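Local coordinates for beta-galactosidase (Bacillus circulans, PDB 4MAD), which probably hydrolyses terminal, non-reducing beta-D-galactose residues of beta-D-galactosides, as a glycoside hydrolase of family 35, at residues 382-386 with 387-391; 127-131 with 132-136; 421-425 with 426-430. All coordinates share one frame; numbering follows the deposited sequence.

Contact 1 (382-386 with 387-391); sequences APLPM and EKYGQ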
ATOM      1  N   ALA A 382      21.566  -3.883  22.475  1.00 19.78           N
ATOM      2  CA  ALA A 382      20.221  -3.417  22.752  1.00 19.94           C
ATOM      3  C   ALA A 382      19.292  -3.766  21.601  1.00 20.55           C
ATOM      4  O   ALA A 382      19.705  -3.839  20.507  1.00 22.02           O
ATOM      5  CB  ALA A 382      20.220  -1.964  22.901  1.00 23.86           C
ATOM      6  N   PRO A 383      18.036  -3.971  21.884  1.00 18.37           N
ATOM      7  CA  PRO A 383      17.099  -4.236  20.808  1.00 21.07           C
ATOM      8  C   PRO A 383      16.984  -3.015  19.917  1.00 20.83           C
ATOM      9  O   PRO A 383      16.758  -1.947  20.413  1.00 23.69           O
ATOM     10  CB  PRO A 383      15.780  -4.486  21.547  1.00 23.33           C
ATOM     11  CG  PRO A 383      15.961  -4.068  22.859  1.00 21.35           C
ATOM     12  CD  PRO A 383      17.356  -3.710  23.148  1.00 16.98           C
ATOM     13  N   LEU A 384      17.160  -3.196  18.622  1.00 18.14           N
ATOM     14  CA  LEU A 384      17.007  -2.119  17.667  1.00 15.56           C
ATOM     15  C   LEU A 384      15.746  -2.340  16.794  1.00 13.79           C
ATOM     16  O   LEU A 384      15.294  -3.402  16.688  1.00 15.86           O
ATOM     17  CB  LEU A 384      18.218  -2.035  16.764  1.00 13.23           C
ATOM     18  CG  LEU A 384      19.589  -1.922  17.415  1.00 16.84           C
ATOM     19  CD1 LEU A 384      20.686  -1.988  16.426  1.00 18.11           C
ATOM     20  CD2 LEU A 384      19.669  -0.699  18.222  1.00 24.77           C
ATOM     21  N   PRO A 385      15.202  -1.310  16.201  1.00 16.03           N
ATOM     22  CA  PRO A 385      14.052  -1.523  15.330  1.00 17.10           C
ATOM     23  C   PRO A 385      14.506  -2.218  14.039  1.00 18.34           C
ATOM     24  O   PRO A 385      15.635  -2.176  13.718  1.00 17.47           O
ATOM     25  CB  PRO A 385      13.568  -0.122  15.043  1.00 17.38           C
ATOM     26  CG  PRO A 385      14.729   0.714  15.283  1.00 20.38           C
ATOM     27  CD  PRO A 385      15.569   0.098  16.269  1.00 16.31           C
ATOM     28  N   MET A 386      13.599  -2.849  13.320  1.00 15.69           N
ATOM     29  CA  MET A 386      13.983  -3.784  12.273  1.00 15.42           C
ATOM     30  C   MET A 386      14.777  -3.149  11.141  1.00 15.61           C
ATOM     31  O   MET A 386      15.505  -3.771  10.487  1.00 17.79           O
ATOM     32  CB  MET A 386      12.757  -4.540  11.723  1.00 16.23           C
ATOM     33  CG  MET A 386      11.847  -3.696  10.998  1.00 18.29           C
ATOM     34  SD  MET A 386      10.619  -4.714  10.145  1.00 17.71           S
ATOM     35  CE  MET A 386       9.946  -5.667  11.435  1.00 18.93           C
ATOM     36  N   GLU A 387      14.570  -1.871  10.921  1.00 16.00           N
ATOM     37  CA  GLU A 387      15.263  -1.177   9.864  1.00 16.72           C
ATOM     38  C   GLU A 387      16.792  -1.204  10.087  1.00 18.43           C
ATOM     39  O   GLU A 387      17.562  -1.166   9.160  1.00 16.39           O
ATOM     40  CB  GLU A 387      14.769   0.241   9.759  1.00 18.20           C
ATOM     41  CG  GLU A 387      13.325   0.367   9.454  1.00 18.94           C
ATOM     42  CD  GLU A 387      12.430   0.398  10.661  1.00 22.62           C
ATOM     43  OE1 GLU A 387      12.980   0.391  11.729  1.00 20.94           O
ATOM     44  OE2 GLU A 387      11.206   0.442  10.525  1.00 19.61           O
ATOM     45  N   LYS A 388      17.166  -1.203  11.339  1.00 16.99           N
ATOM     46  CA  LYS A 388      18.583  -1.205  11.727  1.00 20.29           C
ATOM     47  C   LYS A 388      19.271  -2.527  11.445  1.00 20.50           C
ATOM     48  O   LYS A 388      20.472  -2.614  11.513  1.00 20.27           O
ATOM     49  CB  LYS A 388      18.793  -0.818  13.187  1.00 19.73           C
ATOM     50  CG  LYS A 388      18.405   0.556  13.497  1.00 23.97           C
ATOM     51  CD  LYS A 388      19.415   1.530  13.177  1.00 39.57           C
ATOM     52  CE  LYS A 388      20.639   1.394  14.028  1.00 42.90           C
ATOM     53  NZ  LYS A 388      21.740   2.321  13.611  1.00 46.98           N
ATOM     54  N   TYR A 389      18.466  -3.555  11.251  1.00 16.44           N
ATOM     55  CA  TYR A 389      18.953  -4.863  10.948  1.00 18.19           C
ATOM     56  C   TYR A 389      18.841  -5.104   9.431  1.00 16.48           C
ATOM     57  O   TYR A 389      19.062  -6.150   9.001  1.00 18.88           O
ATOM     58  CB  TYR A 389      18.234  -5.930  11.743  1.00 15.95           C
ATOM     59  CG  TYR A 389      18.338  -5.797  13.245  1.00 14.82           C
ATOM     60  CD1 TYR A 389      19.547  -5.919  13.884  1.00 21.10           C
ATOM     61  CD2 TYR A 389      17.251  -5.576  14.010  1.00 15.63           C
ATOM     62  CE1 TYR A 389      19.646  -5.805  15.215  1.00 17.00           C
ATOM     63  CE2 TYR A 389      17.350  -5.476  15.347  1.00 16.68           C
ATOM     64  CZ  TYR A 389      18.578  -5.593  15.957  1.00 18.97           C
ATOM     65  OH  TYR A 389      18.736  -5.476  17.302  1.00 16.12           O
ATOM     66  N   GLY A 390      18.521  -4.071   8.689  1.00 16.69           N
ATOM     67  CA  GLY A 390      18.324  -4.168   7.268  1.00 17.16           C
ATOM     68  C   GLY A 390      17.019  -4.736   6.772  1.00 17.66           C
ATOM     69  O   GLY A 390      16.979  -5.227   5.693  1.00 16.86           O
ATOM     70  N   GLN A 391      15.973  -4.640   7.573  1.00 15.89           N
ATOM     71  CA  GLN A 391      14.717  -5.259   7.239  1.00 17.72           C
ATOM     72  C   GLN A 391      13.548  -4.297   7.021  1.00 18.71           C
ATOM     73  O   GLN A 391      13.186  -3.583   7.895  1.00 17.70           O
ATOM     74  CB  GLN A 391      14.298  -6.235   8.342  1.00 15.71           C
ATOM     75  CG  GLN A 391      13.030  -7.002   8.002  1.00 17.74           C
ATOM     76  CD  GLN A 391      12.494  -7.828   9.127  1.00 17.94           C
ATOM     77  OE1 GLN A 391      13.107  -7.937  10.153  1.00 18.20           O
ATOM     78  NE2 GLN A 391      11.340  -8.422   8.919  1.00 16.69           N
TER

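Contact 2 (127-131 with 132-136); sequences NIKLR and CFNQP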
ATOM      1  N   ASN A 127      20.518  12.025  10.521  1.00 19.58           N
ATOM      2  CA  ASN A 127      20.166  13.406  10.512  1.00 18.85           C
ATOM      3  C   ASN A 127      19.021  13.727   9.576  1.00 19.95           C
ATOM      4  O   ASN A 127      18.749  14.836   9.347  1.00 20.21           O
ATOM      5  CB  ASN A 127      21.389  14.274  10.258  1.00 21.99           C
ATOM      6  CG  ASN A 127      22.441  14.094  11.315  1.00 27.29           C
ATOM      7  OD1 ASN A 127      22.151  14.135  12.453  1.00 27.52           O
ATOM      8  ND2 ASN A 127      23.646  13.847  10.915  1.00 28.59           N
ATOM      9  N   ILE A 128      18.364  12.718   9.045  1.00 19.84           N
ATOM     10  CA  ILE A 128      17.319  12.940   8.083  1.00 19.23           C
ATOM     11  C   ILE A 128      16.079  13.533   8.695  1.00 20.13           C
ATOM     12  O   ILE A 128      15.758  13.244   9.798  1.00 18.19           O
ATOM     13  CB  ILE A 128      16.995  11.671   7.310  1.00 20.54           C
ATOM     14  CG1 ILE A 128      16.220  11.975   6.037  1.00 18.52           C
ATOM     15  CG2 ILE A 128      16.258  10.729   8.156  1.00 20.24           C
ATOM     16  CD1 ILE A 128      16.185  10.894   5.142  1.00 19.77           C
ATOM     17  N   LYS A 129      15.455  14.414   7.937  1.00 18.30           N
ATOM     18  CA  LYS A 129      14.142  14.917   8.224  1.00 21.45           C
ATOM     19  C   LYS A 129      13.335  14.822   6.956  1.00 20.84           C
ATOM     20  O   LYS A 129      13.809  15.194   5.933  1.00 22.88           O
ATOM     21  CB  LYS A 129      14.218  16.350   8.713  1.00 20.27           C
ATOM     22  CG  LYS A 129      14.891  16.482  10.020  1.00 19.01           C
ATOM     23  CD  LYS A 129      14.108  15.949  11.141  1.00 22.22           C
ATOM     24  CE  LYS A 129      14.961  15.902  12.353  1.00 32.27           C
ATOM     25  NZ  LYS A 129      14.254  15.744  13.607  1.00 33.12           N
ATOM     26  N   LEU A 130      12.141  14.282   7.054  1.00 22.34           N
ATOM     27  CA  LEU A 130      11.326  14.022   5.879  1.00 19.80           C
ATOM     28  C   LEU A 130      10.478  15.188   5.368  1.00 18.16           C
ATOM     29  O   LEU A 130       9.898  15.876   6.114  1.00 20.66           O
ATOM     30  CB  LEU A 130      10.456  12.786   6.098  1.00 18.13           C
ATOM     31  CG  LEU A 130      11.173  11.546   6.589  1.00 17.74           C
ATOM     32  CD1 LEU A 130      10.267  10.475   6.964  1.00 21.70           C
ATOM     33  CD2 LEU A 130      12.138  11.091   5.628  1.00 21.42           C
ATOM     34  N   ARG A 131      10.397  15.316   4.062  1.00 17.27           N
ATOM     35  CA  ARG A 131       9.503  16.274   3.444  1.00 17.86           C
ATOM     36  C   ARG A 131       9.707  17.711   3.877  1.00 17.63           C
ATOM     37  O   ARG A 131       8.796  18.423   4.111  1.00 17.53           O
ATOM     38  CB  ARG A 131       8.032  15.840   3.581  1.00 14.95           C
ATOM     39  CG  ARG A 131       7.723  14.546   2.974  1.00 18.97           C
ATOM     40  CD  ARG A 131       6.316  14.094   3.225  1.00 19.77           C
ATOM     41  NE  ARG A 131       5.324  14.711   2.374  1.00 17.65           N
ATOM     42  CZ  ARG A 131       4.031  14.647   2.613  1.00 22.02           C
ATOM     43  NH1 ARG A 131       3.607  13.997   3.656  1.00 18.43           N
ATOM     44  NH2 ARG A 131       3.175  15.209   1.795  1.00 18.71           N
ATOM     45  N   CYS A 132      10.966  18.073   3.966  1.00 16.78           N
ATOM     46  CA  CYS A 132      11.395  19.419   4.220  1.00 18.77           C
ATOM     47  C   CYS A 132      12.761  19.656   3.615  1.00 17.38           C
ATOM     48  O   CYS A 132      13.351  18.779   3.102  1.00 19.54           O
ATOM     49  CB  CYS A 132      11.346  19.765   5.685  1.00 18.49           C
ATOM     50  SG  CYS A 132      12.530  18.858   6.611  1.00 21.11           S
ATOM     51  N   PHE A 133      13.259  20.855   3.745  1.00 16.72           N
ATOM     52  CA  PHE A 133      14.478  21.208   3.075  1.00 18.11           C
ATOM     53  C   PHE A 133      15.682  20.675   3.867  1.00 19.10           C
ATOM     54  O   PHE A 133      16.394  21.404   4.500  1.00 22.10           O
ATOM     55  CB  PHE A 133      14.589  22.724   2.859  1.00 19.21           C
ATOM     56  CG  PHE A 133      15.586  23.104   1.856  1.00 21.52           C
ATOM     57  CD1 PHE A 133      15.423  22.772   0.555  1.00 20.11           C
ATOM     58  CD2 PHE A 133      16.719  23.793   2.216  1.00 26.14           C
ATOM     59  CE1 PHE A 133      16.328  23.102  -0.355  1.00 25.53           C
ATOM     60  CE2 PHE A 133      17.628  24.115   1.298  1.00 33.20           C
ATOM     61  CZ  PHE A 133      17.430  23.762  -0.008  1.00 31.73           C
ATOM     62  N   ASN A 134      15.896  19.393   3.749  1.00 17.58           N
ATOM     63  CA  ASN A 134      16.912  18.645   4.507  1.00 18.98           C
ATOM     64  C   ASN A 134      17.936  17.975   3.611  1.00 20.19           C
ATOM     65  O   ASN A 134      17.587  17.226   2.814  1.00 19.28           O
ATOM     66  CB  ASN A 134      16.192  17.579   5.325  1.00 17.59           C
ATOM     67  CG  ASN A 134      17.108  16.682   6.102  1.00 18.14           C
ATOM     68  OD1 ASN A 134      17.549  17.038   7.149  1.00 19.98           O
ATOM     69  ND2 ASN A 134      17.296  15.508   5.643  1.00 14.04           N
ATOM     70  N   GLN A 135      19.216  18.210   3.813  1.00 20.37           N
ATOM     71  CA  GLN A 135      20.203  17.721   2.861  1.00 22.41           C
ATOM     72  C   GLN A 135      20.259  16.210   2.692  1.00 21.33           C
ATOM     73  O   GLN A 135      20.304  15.727   1.618  1.00 21.72           O
ATOM     74  CB  GLN A 135      21.621  18.271   3.165  1.00 26.03           C
ATOM     75  CG  GLN A 135      22.671  17.961   2.114  1.00 28.10           C
ATOM     76  CD  GLN A 135      24.085  18.150   2.663  1.00 50.47           C
ATOM     77  OE1 GLN A 135      24.253  18.649   3.744  1.00 49.56           O
ATOM     78  NE2 GLN A 135      25.092  17.745   1.912  1.00 52.40           N
ATOM     79  N   PRO A 136      20.248  15.460   3.765  1.00 20.95           N
ATOM     80  CA  PRO A 136      20.303  14.025   3.590  1.00 22.64           C
ATOM     81  C   PRO A 136      19.052  13.532   2.854  1.00 21.25           C
ATOM     82  O   PRO A 136      19.124  12.733   2.007  1.00 18.77           O
ATOM     83  CB  PRO A 136      20.340  13.511   5.020  1.00 23.34           C
ATOM     84  CG  PRO A 136      20.813  14.568   5.759  1.00 25.60           C
ATOM     85  CD  PRO A 136      20.360  15.800   5.183  1.00 23.12           C
TER

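Contact 3 (421-425 with 426-430); sequences QVYVN and GEYVG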
ATOM      1  N   GLN A 421       4.116 -11.278  20.076  1.00 18.94           N
ATOM      2  CA  GLN A 421       3.818 -12.444  20.844  1.00 17.75           C
ATOM      3  C   GLN A 421       5.033 -12.805  21.693  1.00 18.49           C
ATOM      4  O   GLN A 421       6.097 -12.908  21.204  1.00 16.09           O
ATOM      5  CB  GLN A 421       3.506 -13.594  19.923  1.00 19.19           C
ATOM      6  CG  GLN A 421       2.258 -13.404  19.090  1.00 18.03           C
ATOM      7  CD  GLN A 421       2.170 -14.398  17.902  1.00 17.35           C
ATOM      8  OE1 GLN A 421       2.600 -14.123  16.824  1.00 20.13           O
ATOM      9  NE2 GLN A 421       1.618 -15.537  18.158  1.00 22.59           N
ATOM     10  N   VAL A 422       4.801 -12.947  22.982  1.00 15.35           N
ATOM     11  CA  VAL A 422       5.821 -13.137  23.942  1.00 15.84           C
ATOM     12  C   VAL A 422       5.854 -14.574  24.492  1.00 15.47           C
ATOM     13  O   VAL A 422       4.886 -15.107  24.828  1.00 16.49           O
ATOM     14  CB  VAL A 422       5.639 -12.153  25.114  1.00 16.83           C
ATOM     15  CG1 VAL A 422       6.750 -12.230  26.060  1.00 19.13           C
ATOM     16  CG2 VAL A 422       5.494 -10.798  24.611  1.00 12.04           C
ATOM     17  N   TYR A 423       7.056 -15.117  24.553  1.00 16.57           N
ATOM     18  CA  TYR A 423       7.370 -16.449  25.007  1.00 16.09           C
ATOM     19  C   TYR A 423       8.509 -16.415  26.031  1.00 18.98           C
ATOM     20  O   TYR A 423       9.477 -15.727  25.835  1.00 18.42           O
ATOM     21  CB  TYR A 423       7.771 -17.359  23.836  1.00 17.30           C
ATOM     22  CG  TYR A 423       6.740 -17.329  22.712  1.00 15.38           C
ATOM     23  CD1 TYR A 423       5.726 -18.256  22.651  1.00 22.31           C
ATOM     24  CD2 TYR A 423       6.746 -16.330  21.769  1.00 19.95           C
ATOM     25  CE1 TYR A 423       4.773 -18.194  21.668  1.00 18.79           C
ATOM     26  CE2 TYR A 423       5.825 -16.276  20.783  1.00 18.05           C
ATOM     27  CZ  TYR A 423       4.828 -17.201  20.736  1.00 19.28           C
ATOM     28  OH  TYR A 423       3.915 -17.113  19.763  1.00 20.05           O
ATOM     29  N   VAL A 424       8.348 -17.198  27.078  1.00 17.58           N
ATOM     30  CA  VAL A 424       9.361 -17.362  28.076  1.00 18.52           C
ATOM     31  C   VAL A 424       9.629 -18.867  28.205  1.00 19.85           C
ATOM     32  O   VAL A 424       8.750 -19.603  28.468  1.00 20.46           O
ATOM     33  CB  VAL A 424       8.884 -16.812  29.425  1.00 17.80           C
ATOM     34  CG1 VAL A 424       9.780 -17.236  30.477  1.00 24.85           C
ATOM     35  CG2 VAL A 424       8.785 -15.319  29.389  1.00 17.51           C
ATOM     36  N   ASN A 425      10.857 -19.278  27.962  1.00 19.03           N
ATOM     37  CA  ASN A 425      11.265 -20.663  28.083  1.00 22.27           C
ATOM     38  C   ASN A 425      10.340 -21.562  27.247  1.00 24.50           C
ATOM     39  O   ASN A 425      10.004 -22.619  27.638  1.00 22.92           O
ATOM     40  CB  ASN A 425      11.291 -21.104  29.526  1.00 24.41           C
ATOM     41  CG  ASN A 425      12.516 -20.639  30.246  1.00 24.73           C
ATOM     42  OD1 ASN A 425      13.531 -20.487  29.665  1.00 19.47           O
ATOM     43  ND2 ASN A 425      12.391 -20.430  31.513  1.00 23.50           N
ATOM     44  N   GLY A 426       9.961 -21.069  26.102  1.00 24.91           N
ATOM     45  CA  GLY A 426       9.230 -21.857  25.163  1.00 27.90           C
ATOM     46  C   GLY A 426       7.757 -21.982  25.465  1.00 27.59           C
ATOM     47  O   GLY A 426       7.064 -22.727  24.814  1.00 29.45           O
ATOM     48  N   GLU A 427       7.287 -21.217  26.427  1.00 24.90           N
ATOM     49  CA  GLU A 427       5.898 -21.147  26.781  1.00 25.55           C
ATOM     50  C   GLU A 427       5.309 -19.801  26.387  1.00 23.26           C
ATOM     51  O   GLU A 427       5.921 -18.835  26.559  1.00 23.20           O
ATOM     52  CB  GLU A 427       5.726 -21.260  28.278  1.00 27.87           C
ATOM     53  CG  GLU A 427       6.031 -22.573  28.903  1.00 37.57           C
ATOM     54  CD  GLU A 427       5.655 -22.563  30.388  1.00 53.37           C
ATOM     55  OE1 GLU A 427       6.453 -22.116  31.211  1.00 53.66           O
ATOM     56  OE2 GLU A 427       4.535 -22.969  30.719  1.00 55.46           O
ATOM     57  N   TYR A 428       4.098 -19.767  25.911  1.00 21.97           N
ATOM     58  CA  TYR A 428       3.485 -18.535  25.501  1.00 21.60           C
ATOM     59  C   TYR A 428       2.999 -17.803  26.681  1.00 24.78           C
ATOM     60  O   TYR A 428       2.347 -18.371  27.482  1.00 24.71           O
ATOM     61  CB  TYR A 428       2.273 -18.848  24.653  1.00 22.09           C
ATOM     62  CG  TYR A 428       1.428 -17.685  24.179  1.00 20.21           C
ATOM     63  CD1 TYR A 428       1.890 -16.802  23.248  1.00 22.19           C
ATOM     64  CD2 TYR A 428       0.172 -17.494  24.643  1.00 25.81           C
ATOM     65  CE1 TYR A 428       1.166 -15.765  22.811  1.00 20.26           C
ATOM     66  CE2 TYR A 428      -0.597 -16.433  24.180  1.00 27.58           C
ATOM     67  CZ  TYR A 428      -0.090 -15.581  23.254  1.00 23.46           C
ATOM     68  OH  TYR A 428      -0.805 -14.528  22.767  1.00 24.35           O
ATOM     69  N   VAL A 429       3.261 -16.528  26.729  1.00 22.28           N
ATOM     70  CA  VAL A 429       2.779 -15.721  27.803  1.00 24.68           C
ATOM     71  C   VAL A 429       1.766 -14.641  27.389  1.00 27.46           C
ATOM     72  O   VAL A 429       0.948 -14.263  28.179  1.00 28.61           O
ATOM     73  CB  VAL A 429       3.948 -15.029  28.526  1.00 20.00           C
ATOM     74  CG1 VAL A 429       4.855 -16.059  29.181  1.00 20.00           C
ATOM     75  CG2 VAL A 429       4.732 -14.156  27.558  1.00 20.00           C
ATOM     76  N   GLY A 430       1.748 -14.221  26.193  1.00 21.53           N
ATOM     77  CA  GLY A 430       0.744 -13.279  25.766  1.00 23.91           C
ATOM     78  C   GLY A 430       1.145 -12.385  24.631  1.00 22.74           C
ATOM     79  O   GLY A 430       2.134 -12.594  24.028  1.00 19.27           O
TER
HETATM   80  O   HOH W   1       7.885 -19.899  31.042  1.00 34.11           O

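Contact 1 (382-386 with 387-391)
Pro385 O and Met386 O accept N-H groups from the short 3-10 turn through 387-389 and from Gln391 just past it. Lys388 N reaches Pro385 O at 3.0 Å, and Met386 O is gripped twice, by Tyr389 N and by Gln391 N, both at 3.1 Å and from opposite faces of the carbonyl plane. Before the turn the chain runs extended through Leu384, and the Tyr389 side chain lies back along it. With CG anti to the carbonyl carbon (chi1 -59°), the phenol ends at the Leu384 backbone, where Leu384 N donates to Tyr389 OH (3.1 Å, 152° at the hydrogen). The same OH hydrogen-bonds Ser380 OG. A phenylalanine in place of Tyr389 would probably leave the Leu384 N-H and Ser380 OG without their phenol partner. Leu384 crosses the tyrosine at about a right angle, its CB 3.7 Å from Tyr389 CZ, and also meets Lys388 CB. Pro385 lies side by side with the start of the lysine chain, while Pro385 CB touches Glu387 OE1 at 3.4 Å. The thioether of Met386, its chain bent at chi3 (55°), rests against the extended Gln391 side chain, SD to CD 3.8 Å. Gln391 NE2 is held by Tyr393 O and Phe395 O, whereas its buried OE1 has no partner in the model. Glu387 OE2 forms a salt bridge with Arg461. The turn belongs to the loop joining strands 378-380 and 395-403; Met386, Tyr389 and Gln391 pack on Ile396 of strand 395-403, and Tyr389 also touches Val490 of strand 488-493.

Contact 2 (127-131 with 132-136)
Asn134 folds its side chain back into the bend of its own chain, against the backbone of Lys129, although Lys129 is five positions earlier in the chain. It holds the N-cap position of helix 135-152, and its side chain is turned to the preceding loop: with CG anti to the backbone N (chi1 177°), CG comes to 3.4 Å from Lys129 N. The CB of Asn134 lies equally near Lys129 O, at 3.4 Å. Ile128 meets this side chain at about a right angle, and the Lys129 chain crosses it obliquely.

The bend that brings these groups together passes through Arg131, whose backbone is in the left-handed region, and reverses the chain so that residues 127-131 and 132-136 run 141° apart. Phe133 follows as the centre of an inverse gamma turn, in which Asn134 N makes a weak bond to Cys132 O at 2.7 Å. Inside the bend, Cys132 SG sits between its backbone N and carbonyl carbon (chi1 67°), which lays the sulfur alongside Lys129 CB at 3.7 Å. The lysine chain then bends at chi2 and leads its amine away. On the helix side Pro136, in the first turn, faces Ile128 in a loose apolar contact, CB to CB 4.5 Å.

Arg131 sends its guanidinium the other way, to a salt bridge with Glu169 and a cation-pi contact with Phe175, while Tyr172 OH bonds to Arg131 O. The arrangement is a tight loop entering helix 135-152 of the TIM barrel, in the connection that follows barrel strand 100-104. One side of the bend carries Arg131 to about 6 Å, side chain to side chain, from Glu171, the predicted proton donor.

Contact 3 (421-425 with 426-430)
Strands 421-424 and 427-430 form a tight antiparallel hairpin, their short axes 4.5 Å apart at closest approach and 135° between directions.

Tyr423 and Tyr428, a non-hydrogen-bonded pair, put their rings on the same face of the sheet. The planes stand 56° apart with centroids 5.5 Å from each other, and Tyr423 CE1 approaches the edge of the Tyr428 ring at CD1 (3.6 Å). Tyr428, its CG opposite the backbone N (chi1 177°), carries its ring past Gln421 CB at another part of its edge, while Gly430 N lies over the centre of one face.

The two strands are joined by a type I' turn, with Asn425 and Gly426 at its positive-phi corners. Val424 and Glu427 are the hydrogen-bonded pair that closes it: Val424 N reaches Glu427 O in the carbonyl plane (3.0 Å), whereas Glu427 N comes to Val424 O from above its plane. The register slips by one at a classic beta bulge in which Val429 and Gly430 both face Val422. Here Val422 N makes a nearly straight bond to Gly430 O at 2.9 Å, and Val429 N also bonds to Val422 O, whose position is less certain. At the backbone angles of Gly430 any side chain would collide with the carbonyl oxygen of Val429, which calls for glycine. Val429 CG1 lies 4.0 Å from Val424 CG2, the two valines crossing at about a right angle. One water donates to both Val424 O (2.7 Å) and Glu427 OE1, tying the acid to the turn.

Asn425 OD1 accepts from Lys451 N, and Tyr423 OH bonds to Asn511 O. Val422, Val424 and Val429 pack against Leu441 and Leu445 of strand 440-445.

Contacts 1 and 3 belong to the same all-beta region and attach to one six-stranded antiparallel sheet: contact 1 is in the loop from edge strand 378-380 to 395-403, and contact 3 includes 427-433, the edge strand at the other end. Their centres are 21 Å apart and their nearest atoms about 12 Å; both lie away from the catalytic and ligand sites. Contact 2 lies in the TIM barrel, its nearest atoms about 10 Å from contact 1 and about 26 Å from contact 3. It alone is near the catalytic centre, the Arg131 side chain being about 10 Å from that of Glu247, the predicted nucleophile. Glu387 of contact 1 touches Tyr120 and Leu123, shortly before 127-131.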